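Local coordinates for phosphodiesterase (Candida albicans, PDB 6CPU), which belongs to the cyclic nucleotide phosphodiesterase family and carries a mostly helical metal-binding domain of the HD type with bound zinc and magnesium ions, at residues 167-172 with 370-375; 185-190 with 392-397; 335-340 with 409-414. All blocks are in the same frame, centred on the assembly; numbering follows the deposited sequence.

In the fold
Helix 165-173 and helix 177-193 follow each other in the N-terminal part of the chain. Both later receive segments from the phosphodiesterase family region. Contact 1 closes a loop of 197 residues when 370-375 returns to 167-172. Contact 2 closes one of 201 residues when 392-397 reaches 185-190. Contact 3 closes a shorter loop of 68 residues, between 335-340 and 409-414, inside the family region. None nests in another: every pair of contacts crosses along the chain. Contact 1 ties helix 165-173 to the end of helix 367-371 and the turn after it. Contact 2 ties helix 177-193 to the break between helices 377-394 and 396-400. Contacts 2 and 3 touch through Trp395 and Leu340.

Contact 1. Residues 167-172 with 370-375; sequences YILNCN and LLYNDR
Leu169 lays both of its methyl groups against the phenol oxygen of Tyr372. The contact is a small apolar helix-to-turn packing in a mainly helical part of a phosphodiesterase of the HD clan. Helix 165-173 supplies Leu169. The other side is the end of helix 367-371 and the type I' turn that follows, from Tyr372 to Arg375. The backbones stay well apart, with 10.5 Å between Leu169 CA and Leu371 CA, and side chains bridge the gap.

Leu169 is directed at the other segment. Its CG lies anti to the backbone N (chi1 -162°), and this carries the branched end across to Tyr372. The nearer methyl, CD2, is 3.5 Å from Tyr372 OH. The second, CD1, is 3.6 Å from the same oxygen, which therefore sits against the fork of the leucine. CD2 also meets the ring carbon Tyr372 CE2 at 3.9 Å, from an oblique direction. Leu371 comes from the last turn of its helix and meets Leu169 tip to tip.

Tyr372 is the first residue to leave helical geometry. Its CG is anti to its own carbonyl carbon (chi1 -74°), and the ring reaches back toward helix 165-173. The turn after it is closed by a backbone bond from Arg375 N to Tyr372 O.

Helix 377-394 flanks both partners: Leu169 touches Ser384 and Leu385, and Tyr372 touches Ser380. The side chain of Tyr372 is about 13 Å from the magnesium ion, so the contact is packing at a distance from that ion. At the methyl-to-methyl meeting, Leu169 CD2 is 3.8 Å from Leu371 CD1.

Contact 2. Residues 185-190 with 392-397; sequences YLYRLM and RICWPD
A cysteine sulfur sits over the face of a tyrosine ring. Cys394 SG is 3.9 Å from the centroid of the Tyr187 ring and 22° off the ring normal. This is a sulfur-aromatic contact. The sulfur is offset toward the rim, and its closest ring atom is Tyr187 CE1. A chi1 of 174° swings the Tyr187 ring away from its own backbone N and under the sulfur. The same ring meets the cysteine backbone, with Tyr187 CE2 3.5 Å from Cys394 O. Beside it, Tyr187 CB packs on Ile393 CG2 at 4.2 Å.

Two waters bridge the segments. Water 1 lies at the edge of the Tyr187 ring, 2.6 Å from Tyr187 OH, and donates to Cys394 O. Water 2 accepts from Arg188 NH2 at 2.8 Å and donates to Ile393 O. These carbonyls lie at the end of helix 377-394, so the waters give them partners there. Arg188 is bent at chi2 (-73°). The rim of one guanidinium face meets Tyr187 CE2, while Arg188 NH2 lies at the edge of the tyrosine ring, in its plane. Arg188 NH1 makes a salt bridge with Glu255, which helps to fix the group.

The contact joins helix 177-193 to the break between helices 377-394 and 396-400. Helix 253-264 packs on Tyr187 and Cys394 through Phe259, and helix 84-94 adds Phe94 against Tyr187 and Phe93 against Ile393.

Contact 3. Residues 335-340 with 409-414; sequences NPIQTL and LTIRSL
Segments 335-340 and 409-414 each carry the first turn of a helix, and they come closest at Gln338 CA and Ile411 CA, 7.5 Å apart. Both starts are capped by a side chain. Asn335 is the N-cap of helix 336-348, and Thr410 that of helix 411-421. Gln338 N donates to Asn335 OD1 at 2.9 Å, nearly along the C=O axis. In return Asn335 N gives a 3.1 Å bond to Gln338 OE1, reaching it from above the carbonyl plane. Thr339 OG1 donates to Asn335 O, which also accepts from Thr339 N. In the other helix, Ser413 N donates to Thr410 OG1 at 3.1 Å.

The side chains that meet are mostly aliphatic. Ile411 aims at the first helix and brings CD1 to 4.1 Å from Ile337 CG1; the two side chains meet at a slant. With chi1 at -165°, Ile337 CG1 points opposite its backbone N and toward Ile411. The Ile411 methyl also rests 3.9 Å from Ile337 O. One turn on, Leu414 CD2 comes up to Gln338, 4.4 Å from Gln338 CA and close to its CG.

Ile403 O accepts from both Asn335 ND2 and Gln338 NE2, tying the cap to the loop before helix 411-421. The reciprocal Asn335 and Gln338 bonds form a capping box, here at a helix-helix packing within the all-helical phosphodiesterase domain.

Contact 1. Residues 167-172 with 370-375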
loop_
_atom_site.group_PDB
_atom_site.type_symbol
_atom_site.label_atom_id
_atom_site.label_comp_id
_atom_site.label_asym_id
_atom_site.label_seq_id
_atom_site.Cartn_x
_atom_site.Cartn_y
_atom_site.Cartn_z
ATOM N N TYR A 167 0.314 17.533 6.435
ATOM C CA TYR A 167 1.249 18.227 5.541
ATOM C C TYR A 167 1.174 17.645 4.123
ATOM O O TYR A 167 1.101 18.389 3.116
ATOM C CB TYR A 167 2.665 18.128 6.091
ATOM C CG TYR A 167 3.722 18.470 5.087
ATOM C CD1 TYR A 167 4.010 19.795 4.786
ATOM C CD2 TYR A 167 4.420 17.476 4.423
ATOM C CE1 TYR A 167 4.981 20.110 3.854
ATOM C CE2 TYR A 167 5.389 17.781 3.492
ATOM C CZ TYR A 167 5.653 19.100 3.205
ATOM O OH TYR A 167 6.618 19.406 2.273
ATOM N N ILE A 168 1.199 16.318 4.038
ATOM C CA ILE A 168 1.180 15.649 2.753
ATOM C C ILE A 168 -0.181 15.863 2.085
ATOM O O ILE A 168 -0.249 16.150 0.893
ATOM C CB ILE A 168 1.497 14.143 2.880
ATOM C CG1 ILE A 168 2.922 13.948 3.424
ATOM C CG2 ILE A 168 1.350 13.468 1.526
ATOM C CD1 ILE A 168 3.204 12.541 3.937
ATOM N N LEU A 169 -1.247 15.745 2.864
ATOM C CA LEU A 169 -2.599 15.948 2.357
ATOM C C LEU A 169 -2.762 17.366 1.773
ATOM O O LEU A 169 -3.231 17.535 0.635
ATOM C CB LEU A 169 -3.578 15.722 3.496
ATOM C CG LEU A 169 -5.036 15.457 3.203
ATOM C CD1 LEU A 169 -5.224 14.216 2.349
ATOM C CD2 LEU A 169 -5.760 15.315 4.537
ATOM N N ASN A 170 -2.343 18.361 2.542
ATOM C CA ASN A 170 -2.429 19.768 2.123
ATOM C C ASN A 170 -1.573 20.061 0.902
ATOM O O ASN A 170 -2.027 20.738 -0.020
ATOM C CB ASN A 170 -2.027 20.699 3.258
ATOM C CG ASN A 170 -2.052 22.172 2.849
ATOM O OD1 ASN A 170 -1.012 22.766 2.517
ATOM N ND2 ASN A 170 -3.237 22.758 2.852
ATOM N N CYS A 171 -0.354 19.530 0.883
ATOM C CA CYS A 171 0.552 19.768 -0.225
ATOM C C CYS A 171 -0.037 19.244 -1.535
ATOM O O CYS A 171 0.084 19.889 -2.576
ATOM C CB CYS A 171 1.918 19.136 0.027
ATOM S SG CYS A 171 3.042 19.394 -1.358
ATOM N N ASN A 172 -0.670 18.075 -1.489
ATOM C CA ASN A 172 -1.220 17.493 -2.698
ATOM C C ASN A 172 -2.572 18.047 -3.129
ATOM O O ASN A 172 -2.932 17.918 -4.310
ATOM C CB ASN A 172 -1.252 15.978 -2.602
ATOM C CG ASN A 172 0.123 15.397 -2.723
ATOM O OD1 ASN A 172 0.655 15.260 -3.825
ATOM N ND2 ASN A 172 0.739 15.123 -1.595
ATOM N N LEU A 370 -10.011 15.598 12.813
ATOM C CA LEU A 370 -10.651 16.924 12.904
ATOM C C LEU A 370 -10.999 17.480 11.522
ATOM O O LEU A 370 -12.048 18.088 11.346
ATOM C CB LEU A 370 -9.786 17.917 13.684
ATOM C CG LEU A 370 -9.363 17.503 15.101
ATOM C CD1 LEU A 370 -8.697 18.673 15.796
ATOM C CD2 LEU A 370 -10.540 16.994 15.919
ATOM N N LEU A 371 -10.130 17.258 10.544
ATOM C CA LEU A 371 -10.407 17.673 9.154
ATOM C C LEU A 371 -11.608 16.943 8.555
ATOM O O LEU A 371 -12.433 17.534 7.840
ATOM C CB LEU A 371 -9.204 17.389 8.254
ATOM C CG LEU A 371 -7.983 18.288 8.136
ATOM C CD1 LEU A 371 -6.897 17.614 7.296
ATOM C CD2 LEU A 371 -8.353 19.614 7.511
ATOM N N TYR A 372 -11.685 15.641 8.829
ATOM C CA TYR A 372 -12.687 14.779 8.209
ATOM C C TYR A 372 -13.926 14.555 9.095
ATOM O O TYR A 372 -14.762 13.694 8.799
ATOM C CB TYR A 372 -12.033 13.450 7.800
ATOM C CG TYR A 372 -11.146 13.597 6.582
ATOM C CD1 TYR A 372 -11.658 14.092 5.382
ATOM C CD2 TYR A 372 -9.810 13.223 6.612
ATOM C CE1 TYR A 372 -10.854 14.254 4.258
ATOM C CE2 TYR A 372 -9.013 13.348 5.490
ATOM C CZ TYR A 372 -9.526 13.884 4.322
ATOM O OH TYR A 372 -8.720 13.989 3.201
ATOM N N ASN A 373 -14.014 15.319 10.180
ATOM C CA ASN A 373 -15.165 15.323 11.078
ATOM C C ASN A 373 -15.495 13.948 11.630
ATOM O O ASN A 373 -16.661 13.609 11.784
ATOM C CB ASN A 373 -16.362 15.916 10.344
ATOM C CG ASN A 373 -16.054 17.281 9.777
ATOM O OD1 ASN A 373 -15.635 18.185 10.496
ATOM N ND2 ASN A 373 -16.202 17.422 8.477
ATOM N N ASP A 374 -14.453 13.163 11.894
ATOM C CA ASP A 374 -14.593 11.773 12.343
ATOM C C ASP A 374 -15.212 10.810 11.324
ATOM O O ASP A 374 -15.448 9.642 11.672
ATOM C CB ASP A 374 -15.417 11.686 13.647
ATOM C CG ASP A 374 -14.775 12.401 14.806
ATOM O OD1 ASP A 374 -13.603 12.823 14.699
ATOM O OD2 ASP A 374 -15.451 12.528 15.859
ATOM N N ARG A 375 -15.472 11.261 10.096
ATOM C CA ARG A 375 -16.136 10.436 9.090
ATOM C C ARG A 375 -15.123 9.782 8.156
ATOM O O ARG A 375 -14.414 10.481 7.442
ATOM C CB ARG A 375 -17.120 11.272 8.267
ATOM C CG ARG A 375 -18.248 11.886 9.080
ATOM C CD ARG A 375 -19.090 10.812 9.753
ATOM N NE ARG A 375 -20.220 11.371 10.491
ATOM C CZ ARG A 375 -21.390 11.720 9.958
ATOM N NH1 ARG A 375 -21.615 11.589 8.649
ATOM N NH2 ARG A 375 -22.347 12.214 10.746
#

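Contact 2. Residues 185-190 with 392-397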
loop_
_atom_site.group_PDB
_atom_site.type_symbol
_atom_site.label_atom_id
_atom_site.label_comp_id
_atom_site.label_asym_id
_atom_site.label_seq_id
_atom_site.Cartn_x
_atom_site.Cartn_y
_atom_site.Cartn_z
ATOM N N TYR A 185 6.616 16.047 -15.663
ATOM C CA TYR A 185 7.821 16.132 -16.479
ATOM C C TYR A 185 8.989 15.386 -15.829
ATOM O O TYR A 185 9.700 14.634 -16.481
ATOM C CB TYR A 185 8.179 17.602 -16.707
ATOM C CG TYR A 185 9.570 17.806 -17.254
ATOM C CD1 TYR A 185 10.590 18.305 -16.454
ATOM C CD2 TYR A 185 9.862 17.499 -18.576
ATOM C CE1 TYR A 185 11.868 18.489 -16.956
ATOM C CE2 TYR A 185 11.133 17.680 -19.089
ATOM C CZ TYR A 185 12.130 18.175 -18.279
ATOM O OH TYR A 185 13.391 18.349 -18.808
ATOM N N LEU A 186 9.156 15.588 -14.528
ATOM C CA LEU A 186 10.213 14.920 -13.770
ATOM C C LEU A 186 9.948 13.422 -13.645
ATOM O O LEU A 186 10.874 12.632 -13.692
ATOM C CB LEU A 186 10.372 15.577 -12.399
ATOM C CG LEU A 186 10.861 17.030 -12.385
ATOM C CD1 LEU A 186 10.719 17.668 -11.013
ATOM C CD2 LEU A 186 12.301 17.122 -12.850
ATOM N N TYR A 187 8.683 13.033 -13.509
ATOM C CA TYR A 187 8.315 11.621 -13.486
ATOM C C TYR A 187 8.730 10.955 -14.802
ATOM O O TYR A 187 9.385 9.908 -14.815
ATOM C CB TYR A 187 6.819 11.482 -13.268
ATOM C CG TYR A 187 6.299 10.068 -13.357
ATOM C CD1 TYR A 187 6.744 9.087 -12.472
ATOM C CD2 TYR A 187 5.346 9.718 -14.300
ATOM C CE1 TYR A 187 6.262 7.790 -12.551
ATOM C CE2 TYR A 187 4.861 8.433 -14.380
ATOM C CZ TYR A 187 5.324 7.473 -13.504
ATOM O OH TYR A 187 4.834 6.194 -13.593
ATOM N N ARG A 188 8.390 11.603 -15.914
ATOM C CA ARG A 188 8.699 11.050 -17.231
ATOM C C ARG A 188 10.208 10.997 -17.495
ATOM O O ARG A 188 10.697 10.066 -18.134
ATOM C CB ARG A 188 7.959 11.839 -18.318
ATOM C CG ARG A 188 6.444 11.740 -18.221
ATOM C CD ARG A 188 5.929 10.371 -18.642
ATOM N NE ARG A 188 4.604 10.074 -18.100
ATOM C CZ ARG A 188 3.977 8.908 -18.242
ATOM N NH1 ARG A 188 4.538 7.920 -18.927
ATOM N NH2 ARG A 188 2.775 8.722 -17.703
ATOM N N LEU A 189 10.940 11.969 -16.963
ATOM C CA LEU A 189 12.397 11.996 -17.056
ATOM C C LEU A 189 12.992 10.774 -16.361
ATOM O O LEU A 189 13.888 10.120 -16.890
ATOM C CB LEU A 189 12.944 13.284 -16.434
ATOM C CG LEU A 189 14.058 14.056 -17.123
ATOM C CD1 LEU A 189 13.720 14.343 -18.594
ATOM C CD2 LEU A 189 14.282 15.356 -16.376
ATOM N N MET A 190 12.483 10.449 -15.176
ATOM C CA MET A 190 12.965 9.257 -14.477
ATOM C C MET A 190 12.688 7.972 -15.248
ATOM O O MET A 190 13.528 7.082 -15.262
ATOM C CB MET A 190 12.376 9.172 -13.070
ATOM C CG MET A 190 12.973 10.206 -12.146
ATOM S SD MET A 190 12.442 10.029 -10.435
ATOM C CE MET A 190 10.749 10.615 -10.555
ATOM N N ARG A 392 -2.664 11.373 -10.252
ATOM C CA ARG A 392 -2.673 12.661 -10.977
ATOM C C ARG A 392 -1.337 12.928 -11.671
ATOM O O ARG A 392 -1.299 13.526 -12.749
ATOM C CB ARG A 392 -3.017 13.824 -10.031
ATOM C CG ARG A 392 -3.063 15.209 -10.684
ATOM C CD ARG A 392 -4.183 15.297 -11.713
ATOM N NE ARG A 392 -4.122 16.530 -12.500
ATOM C CZ ARG A 392 -3.401 16.722 -13.607
ATOM N NH1 ARG A 392 -2.595 15.781 -14.103
ATOM N NH2 ARG A 392 -3.475 17.903 -14.219
ATOM N N ILE A 393 -0.246 12.497 -11.032
ATOM C CA ILE A 393 1.109 12.639 -11.574
ATOM C C ILE A 393 1.508 11.454 -12.461
ATOM O O ILE A 393 2.008 11.648 -13.567
ATOM C CB ILE A 393 2.140 12.820 -10.426
ATOM C CG1 ILE A 393 1.773 14.026 -9.553
ATOM C CG2 ILE A 393 3.569 12.913 -10.961
ATOM C CD1 ILE A 393 1.507 15.321 -10.297
ATOM N N CYS A 394 1.286 10.229 -11.990
ATOM C CA CYS A 394 1.761 9.030 -12.678
ATOM C C CYS A 394 0.868 8.503 -13.802
ATOM O O CYS A 394 1.375 7.884 -14.731
ATOM C CB CYS A 394 1.958 7.894 -11.686
ATOM S SG CYS A 394 3.239 8.265 -10.489
ATOM N N TRP A 395 -0.436 8.733 -13.711
ATOM C CA TRP A 395 -1.400 8.107 -14.620
ATOM C C TRP A 395 -2.648 8.994 -14.813
ATOM O O TRP A 395 -3.782 8.525 -14.676
ATOM C CB TRP A 395 -1.786 6.724 -14.064
ATOM C CG TRP A 395 -2.166 5.694 -15.083
ATOM C CD1 TRP A 395 -2.447 5.898 -16.414
ATOM C CD2 TRP A 395 -2.337 4.296 -14.851
ATOM N NE1 TRP A 395 -2.779 4.708 -17.012
ATOM C CE2 TRP A 395 -2.720 3.709 -16.077
ATOM C CE3 TRP A 395 -2.210 3.478 -13.724
ATOM C CZ2 TRP A 395 -2.984 2.335 -16.200
ATOM C CZ3 TRP A 395 -2.464 2.115 -13.852
ATOM C CH2 TRP A 395 -2.846 1.560 -15.077
ATOM N N PRO A 396 -2.442 10.286 -15.136
ATOM C CA PRO A 396 -3.576 11.213 -15.225
ATOM C C PRO A 396 -4.644 10.807 -16.245
ATOM O O PRO A 396 -5.835 11.053 -16.021
ATOM C CB PRO A 396 -2.923 12.545 -15.624
ATOM C CG PRO A 396 -1.596 12.189 -16.174
ATOM C CD PRO A 396 -1.167 10.953 -15.445
ATOM N N ASP A 397 -4.230 10.163 -17.333
ATOM C CA ASP A 397 -5.192 9.736 -18.343
ATOM C C ASP A 397 -6.082 8.570 -17.883
ATOM O O ASP A 397 -7.164 8.383 -18.434
ATOM C CB ASP A 397 -4.490 9.426 -19.671
ATOM C CG ASP A 397 -3.909 10.677 -20.344
ATOM O OD1 ASP A 397 -4.149 11.816 -19.878
ATOM O OD2 ASP A 397 -3.212 10.520 -21.363
HETATM O O HOH W 1 2.980 5.545 -15.306
HETATM O O HOH W 2 2.390 11.120 -16.282
#

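Contact 3. Residues 335-340 with 409-414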
loop_
_atom_site.group_PDB
_atom_site.type_symbol
_atom_site.label_atom_id
_atom_site.label_comp_id
_atom_site.label_asym_id
_atom_site.label_seq_id
_atom_site.Cartn_x
_atom_site.Cartn_y
_atom_site.Cartn_z
ATOM N N ASN A 335 -16.767 -4.819 -16.577
ATOM C CA ASN A 335 -16.060 -4.831 -17.854
ATOM C C ASN A 335 -14.537 -4.588 -17.673
ATOM O O ASN A 335 -14.067 -4.432 -16.530
ATOM C CB ASN A 335 -16.723 -3.836 -18.827
ATOM C CG ASN A 335 -16.352 -2.385 -18.561
ATOM O OD1 ASN A 335 -15.574 -2.073 -17.654
ATOM N ND2 ASN A 335 -16.906 -1.485 -19.369
ATOM N N PRO A 336 -13.761 -4.584 -18.781
ATOM C CA PRO A 336 -12.294 -4.503 -18.641
ATOM C C PRO A 336 -11.746 -3.234 -17.969
ATOM O O PRO A 336 -10.856 -3.346 -17.121
ATOM C CB PRO A 336 -11.798 -4.599 -20.087
ATOM C CG PRO A 336 -12.854 -5.411 -20.778
ATOM C CD PRO A 336 -14.147 -4.956 -20.162
ATOM N N ILE A 337 -12.252 -2.057 -18.332
ATOM C CA ILE A 337 -11.766 -0.816 -17.704
ATOM C C ILE A 337 -12.202 -0.704 -16.242
ATOM O O ILE A 337 -11.432 -0.234 -15.404
ATOM C CB ILE A 337 -12.114 0.457 -18.509
ATOM C CG1 ILE A 337 -11.265 1.634 -18.011
ATOM C CG2 ILE A 337 -13.601 0.788 -18.435
ATOM C CD1 ILE A 337 -11.232 2.806 -18.965
ATOM N N GLN A 338 -13.414 -1.157 -15.929
ATOM C CA GLN A 338 -13.890 -1.222 -14.550
ATOM C C GLN A 338 -13.094 -2.231 -13.727
ATOM O O GLN A 338 -12.861 -2.029 -12.532
ATOM C CB GLN A 338 -15.364 -1.614 -14.502
ATOM C CG GLN A 338 -16.298 -0.590 -15.118
ATOM C CD GLN A 338 -17.588 -1.213 -15.629
ATOM O OE1 GLN A 338 -17.961 -2.322 -15.232
ATOM N NE2 GLN A 338 -18.262 -0.510 -16.529
ATOM N N THR A 339 -12.708 -3.335 -14.361
ATOM C CA THR A 339 -11.862 -4.337 -13.722
ATOM C C THR A 339 -10.490 -3.722 -13.381
ATOM O O THR A 339 -9.979 -3.916 -12.280
ATOM C CB THR A 339 -11.686 -5.574 -14.636
ATOM O OG1 THR A 339 -12.965 -6.173 -14.878
ATOM C CG2 THR A 339 -10.768 -6.597 -14.006
ATOM N N LEU A 340 -9.916 -2.985 -14.328
ATOM C CA LEU A 340 -8.641 -2.283 -14.109
ATOM C C LEU A 340 -8.781 -1.246 -12.990
ATOM O O LEU A 340 -7.919 -1.151 -12.118
ATOM C CB LEU A 340 -8.148 -1.601 -15.385
ATOM C CG LEU A 340 -6.827 -0.817 -15.282
ATOM C CD1 LEU A 340 -5.692 -1.714 -14.834
ATOM C CD2 LEU A 340 -6.472 -0.138 -16.599
ATOM N N LEU A 409 -19.576 8.821 -15.447
ATOM C CA LEU A 409 -18.844 8.425 -14.238
ATOM C C LEU A 409 -17.398 8.074 -14.590
ATOM O O LEU A 409 -17.142 7.160 -15.383
ATOM C CB LEU A 409 -19.504 7.230 -13.542
ATOM C CG LEU A 409 -18.880 6.814 -12.199
ATOM C CD1 LEU A 409 -19.086 7.896 -11.151
ATOM C CD2 LEU A 409 -19.439 5.488 -11.701
ATOM N N THR A 410 -16.461 8.799 -13.988
ATOM C CA THR A 410 -15.040 8.624 -14.282
ATOM C C THR A 410 -14.426 7.529 -13.427
ATOM O O THR A 410 -14.960 7.148 -12.387
ATOM C CB THR A 410 -14.243 9.918 -14.020
ATOM O OG1 THR A 410 -14.343 10.262 -12.630
ATOM C CG2 THR A 410 -14.771 11.073 -14.879
ATOM N N ILE A 411 -13.285 7.033 -13.880
ATOM C CA ILE A 411 -12.531 6.048 -13.123
ATOM C C ILE A 411 -11.982 6.692 -11.845
ATOM O O ILE A 411 -11.903 6.038 -10.823
ATOM C CB ILE A 411 -11.425 5.425 -14.001
ATOM C CG1 ILE A 411 -12.064 4.540 -15.095
ATOM C CG2 ILE A 411 -10.420 4.624 -13.183
ATOM C CD1 ILE A 411 -12.758 3.291 -14.579
ATOM N N ARG A 412 -11.640 7.976 -11.891
ATOM C CA ARG A 412 -11.329 8.729 -10.663
ATOM C C ARG A 412 -12.428 8.539 -9.610
ATOM O O ARG A 412 -12.167 8.098 -8.487
ATOM C CB ARG A 412 -11.107 10.221 -10.981
ATOM C CG ARG A 412 -10.854 11.082 -9.751
ATOM C CD ARG A 412 -10.495 12.513 -10.065
ATOM N NE ARG A 412 -10.510 13.318 -8.843
ATOM C CZ ARG A 412 -11.600 13.839 -8.277
ATOM N NH1 ARG A 412 -12.801 13.657 -8.815
ATOM N NH2 ARG A 412 -11.484 14.551 -7.159
ATOM N N SER A 413 -13.670 8.836 -9.986
ATOM C CA SER A 413 -14.815 8.703 -9.076
ATOM C C SER A 413 -15.052 7.273 -8.619
ATOM O O SER A 413 -15.418 7.043 -7.473
ATOM C CB SER A 413 -16.090 9.255 -9.735
ATOM O OG SER A 413 -15.977 10.648 -9.924
ATOM N N LEU A 414 -14.837 6.307 -9.514
ATOM C CA LEU A 414 -15.005 4.900 -9.160
ATOM C C LEU A 414 -13.946 4.468 -8.155
ATOM O O LEU A 414 -14.253 3.758 -7.201
ATOM C CB LEU A 414 -14.948 4.015 -10.405
ATOM C CG LEU A 414 -15.065 2.501 -10.185
ATOM C CD1 LEU A 414 -16.305 2.143 -9.385
ATOM C CD2 LEU A 414 -15.063 1.788 -11.535
#